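PDB 5IK2: ATP synthase epsilon chain from Caldalkalibacillus thermarum TA2.A1, which belongs to the F1 sector of ATP synthase, binds ATP and probably takes part in making ATP from ADP with the proton gradient. Local coordinates for residues Glu101-Leu104 against Lys105-Lys109; Asp7-Pro11 against Glu12-Phe16. The protein carries 2 engineered substitutions. One frame throughout, in Å; residues are numbered along the deposited sequence.

How the contacts relate
The two contacts are local ones lying on opposite sides of the chain's centre, about 32 Å apart between centres and about 22 Å at their nearest atoms. Contact 2 belongs to the beta-sandwich domain: it is a hairpin linking strands 4-9 and 14-17, partly buried, with half its residues inside the protein. Contact 1 belongs to the C-terminal helices, where helix 90-104 runs into the loop leading to helix 114-133, and it lies at the surface. Both rest on backbone bonds; contact 2 adds a bulge and buried apolar side chains, contact 1 a single turn flanked by long charged chains and a small apolar patch.

Contact 1 of 2, residues Glu101-Leu104 against Lys105-Lys109; sequences ETIL and KRLDK
One face of the Arg106 guanidinium is covered by Ile103: the methyl CG2 lies over it, 4.1 Å from NH2, and the carbonyl O of Ile103 lies above the same plane, displaced toward its rim. This is the C-terminal part of helix 90-104, giving way to a type I beta turn from Leu104 to Leu107 that starts the link to helix 114-133. Lys105 N still reaches back four residues to Glu101 O at 3.2 Å, as in an alpha helix, but Arg106 N bonds to Ile103 O only three residues back, and the Leu107 N to Leu104 O bond is weak. Arg106 CG sits between its backbone N and carbonyl carbon (chi1 59°), which carries the extended chain back beside Ile103. A long basic residue suits this place, since its charge would probably favour the carbonyl-rich helix end. Lys105 runs its methylenes past Glu101 O, CG at 3.3 Å. Ile103 also lies near Arg99, an ATP-binding residue, though no ATP is bound to this chain. The partner helix is met chiefly by apolar residues: Ile103 and Leu107 touch His117, Leu104 touches Tyr114, and Ile103 CG2 meets Leu107 CD1 at 3.6 Å.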
# COMPACT_ATOMS: atom_id res chain seq x y z
N GLU H 101 -59.45 26.63 -3.82
CA GLU H 101 -60.58 27.44 -4.30
C GLU H 101 -60.99 27.10 -5.74
O GLU H 101 -62.18 27.10 -6.06
CB GLU H 101 -60.31 28.95 -4.14
CG GLU H 101 -59.40 29.58 -5.19
CD GLU H 101 -58.96 30.99 -4.83
OE1 GLU H 101 -58.01 31.49 -5.47
OE2 GLU H 101 -59.55 31.60 -3.91
N THR H 102 -60.02 26.80 -6.60
CA THR H 102 -60.29 26.42 -8.00
C THR H 102 -60.88 25.01 -8.11
O THR H 102 -61.70 24.76 -9.00
CB THR H 102 -59.03 26.52 -8.88
OG1 THR H 102 -57.99 25.70 -8.34
CG2 THR H 102 -58.55 27.97 -8.99
N ILE H 103 -60.47 24.10 -7.23
CA ILE H 103 -61.08 22.76 -7.12
C ILE H 103 -62.51 22.86 -6.58
O ILE H 103 -63.41 22.20 -7.10
CB ILE H 103 -60.24 21.81 -6.23
CG1 ILE H 103 -58.87 21.53 -6.88
CG2 ILE H 103 -60.96 20.49 -5.99
CD1 ILE H 103 -57.85 20.91 -5.94
N LEU H 104 -62.71 23.69 -5.56
CA LEU H 104 -64.01 23.86 -4.90
C LEU H 104 -65.09 24.43 -5.83
O LEU H 104 -66.26 24.08 -5.70
CB LEU H 104 -63.88 24.76 -3.66
CG LEU H 104 -65.01 24.70 -2.63
CD1 LEU H 104 -64.90 23.43 -1.79
CD2 LEU H 104 -64.99 25.93 -1.74
N LYS H 105 -64.69 25.30 -6.76
CA LYS H 105 -65.61 25.90 -7.74
C LYS H 105 -66.34 24.89 -8.65
O LYS H 105 -67.46 25.15 -9.09
CB LYS H 105 -64.89 26.94 -8.61
CG LYS H 105 -64.68 28.27 -7.90
CD LYS H 105 -63.61 29.12 -8.58
CE LYS H 105 -63.40 30.43 -7.84
NZ LYS H 105 -62.28 31.23 -8.41
N ARG H 106 -65.71 23.74 -8.91
CA ARG H 106 -66.30 22.66 -9.71
C ARG H 106 -66.74 21.46 -8.85
O ARG H 106 -66.59 20.30 -9.25
CB ARG H 106 -65.34 22.21 -10.83
CG ARG H 106 -63.98 21.71 -10.36
CD ARG H 106 -63.26 20.91 -11.44
NE ARG H 106 -61.90 20.55 -11.03
CZ ARG H 106 -61.57 19.58 -10.18
NH1 ARG H 106 -62.49 18.81 -9.60
NH2 ARG H 106 -60.28 19.36 -9.90
N LEU H 107 -67.31 21.74 -7.67
CA LEU H 107 -67.76 20.71 -6.74
C LEU H 107 -69.03 21.16 -6.01
O LEU H 107 -69.08 22.27 -5.47
CB LEU H 107 -66.67 20.39 -5.71
CG LEU H 107 -65.43 19.63 -6.18
CD1 LEU H 107 -64.38 19.62 -5.08
CD2 LEU H 107 -65.77 18.21 -6.60
N ASP H 108 -70.05 20.30 -6.00
CA ASP H 108 -71.26 20.52 -5.20
C ASP H 108 -71.02 20.10 -3.75
O ASP H 108 -70.02 19.44 -3.43
CB ASP H 108 -72.44 19.74 -5.77
CG ASP H 108 -72.88 20.25 -7.13
OD1 ASP H 108 -73.07 21.48 -7.28
OD2 ASP H 108 -73.05 19.42 -8.05
N LYS H 109 -71.96 20.47 -2.89
CA LYS H 109 -71.91 20.12 -1.46
C LYS H 109 -72.03 18.60 -1.24
O LYS H 109 -71.38 18.06 -0.35
CB LYS H 109 -72.99 20.87 -0.69
CG LYS H 109 -72.78 22.38 -0.66
CD LYS H 109 -74.09 23.16 -0.67
CE LYS H 109 -73.84 24.65 -0.82
NZ LYS H 109 -75.11 25.41 -1.04

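Contact 2 of 2, residues Asp7-Pro11 against Glu12-Phe16; sequences DIVTP and ERKVF
Ile8 O is gripped by two backbone amides, Val15 N at 2.9 Å and Phe16 N at 3.2 Å. Val15 N approaches almost head-on to the carbonyl, while Phe16 N, in the carbonyl plane, takes a lone pair. Two successive residues facing one make a classic beta bulge in the hairpin of strands 4-9 and 14-17, and Val15 adopts the helix-like backbone (psi -47°) that it needs. Ile8 N completes the pair by bonding to Phe16 O. On the face that carries Ile8 and Phe16, the branched Ile8 packs against Phe16 CB, while Val9 CG2 and the aliphatic CG of Lys14 run side by side on the other. Thr10 N bonds almost straight to Arg13 O at 3.0 Å, closing the turn. Thr10 OG1, set between backbone N and carbonyl carbon (chi1 72°), receives weak bonds from Glu12 N and Arg13 N; a small hydroxyl residue suits this place, as in an ST turn. Glu12, bent at chi2, brings OE2 to 3.1 Å from Thr10 OG1, a weak and unsettled bond, and OE1 bonds weakly to the backbone of another protein's chain. With an alanine here the carboxylate is gone, which would probably rob Thr10 OG1 of its neighbour OE2 and cost the weak link to the other chain. Arg13 and Glu12 lie near ATP-binding Glu83 and Thr81, though this chain holds no ATP. Strand 4-9 lies between strands 14-17 and 74-79, with Ile8 and Phe16 packed on strand 48-54, and Thr10 and Val15 on Ala82 of strand 81-83.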
# COMPACT_ATOMS: atom_id res chain seq x y z
N ASP H 7 -53.52 29.95 27.01
CA ASP H 7 -52.63 29.06 26.26
C ASP H 7 -53.29 28.65 24.94
O ASP H 7 -54.36 28.04 24.95
CB ASP H 7 -52.32 27.79 27.08
CG ASP H 7 -51.30 28.03 28.20
OD1 ASP H 7 -50.72 29.13 28.30
OD2 ASP H 7 -51.08 27.09 28.98
N ILE H 8 -52.65 29.01 23.83
CA ILE H 8 -53.00 28.49 22.51
C ILE H 8 -51.94 27.44 22.15
O ILE H 8 -50.76 27.75 22.07
CB ILE H 8 -53.05 29.60 21.43
CG1 ILE H 8 -54.22 30.54 21.72
CG2 ILE H 8 -53.17 29.00 20.03
CD1 ILE H 8 -54.18 31.85 20.97
N VAL H 9 -52.40 26.20 21.94
CA VAL H 9 -51.53 25.03 21.82
C VAL H 9 -51.95 24.18 20.61
O VAL H 9 -53.12 24.18 20.21
CB VAL H 9 -51.59 24.20 23.14
CG1 VAL H 9 -50.86 22.87 23.02
CG2 VAL H 9 -51.01 25.01 24.29
N THR H 10 -50.98 23.49 20.01
CA THR H 10 -51.21 22.47 18.98
C THR H 10 -50.71 21.12 19.51
O THR H 10 -50.15 21.07 20.61
CB THR H 10 -50.51 22.84 17.65
OG1 THR H 10 -49.09 22.69 17.78
CG2 THR H 10 -50.83 24.28 17.24
N PRO H 11 -50.90 20.02 18.75
CA PRO H 11 -50.30 18.73 19.16
C PRO H 11 -48.78 18.73 19.35
O PRO H 11 -48.27 17.92 20.13
CB PRO H 11 -50.69 17.79 18.02
CG PRO H 11 -51.97 18.34 17.51
CD PRO H 11 -51.86 19.83 17.64
N GLU H 12 -48.08 19.63 18.65
CA GLU H 12 -46.61 19.60 18.59
C GLU H 12 -45.90 20.68 19.43
O GLU H 12 -44.76 20.46 19.84
CB GLU H 12 -46.12 19.63 17.12
CG GLU H 12 -46.70 20.73 16.23
CD GLU H 12 -48.00 20.36 15.51
OE1 GLU H 12 -48.35 19.16 15.43
OE2 GLU H 12 -48.67 21.28 15.01
N ARG H 13 -46.56 21.81 19.70
CA ARG H 13 -45.93 22.90 20.47
C ARG H 13 -46.94 23.87 21.10
O ARG H 13 -48.12 23.87 20.76
CB ARG H 13 -44.98 23.70 19.57
CG ARG H 13 -45.69 24.54 18.52
CD ARG H 13 -44.81 24.85 17.32
NE ARG H 13 -45.54 25.60 16.30
CZ ARG H 13 -45.81 26.91 16.34
NH1 ARG H 13 -45.39 27.67 17.36
NH2 ARG H 13 -46.50 27.47 15.35
N LYS H 14 -46.43 24.69 22.02
CA LYS H 14 -47.18 25.82 22.58
C LYS H 14 -46.90 27.06 21.73
O LYS H 14 -45.74 27.38 21.47
CB LYS H 14 -46.78 26.09 24.03
CG LYS H 14 -47.10 24.94 24.97
CD LYS H 14 -47.04 25.38 26.42
CE LYS H 14 -47.41 24.25 27.37
NZ LYS H 14 -47.46 24.71 28.78
N VAL H 15 -47.96 27.75 21.32
CA VAL H 15 -47.88 28.87 20.37
C VAL H 15 -47.96 30.23 21.08
O VAL H 15 -47.17 31.12 20.77
CB VAL H 15 -49.00 28.77 19.31
CG1 VAL H 15 -48.88 29.90 18.28
CG2 VAL H 15 -48.96 27.41 18.63
N PHE H 16 -48.92 30.38 21.99
CA PHE H 16 -49.08 31.60 22.78
C PHE H 16 -49.13 31.27 24.27
O PHE H 16 -49.72 30.26 24.67
CB PHE H 16 -50.36 32.34 22.37
CG PHE H 16 -50.50 33.71 22.99
CD1 PHE H 16 -49.95 34.83 22.37
CD2 PHE H 16 -51.17 33.87 24.20
CE1 PHE H 16 -50.07 36.09 22.95
CE2 PHE H 16 -51.29 35.13 24.78
CZ PHE H 16 -50.75 36.24 24.15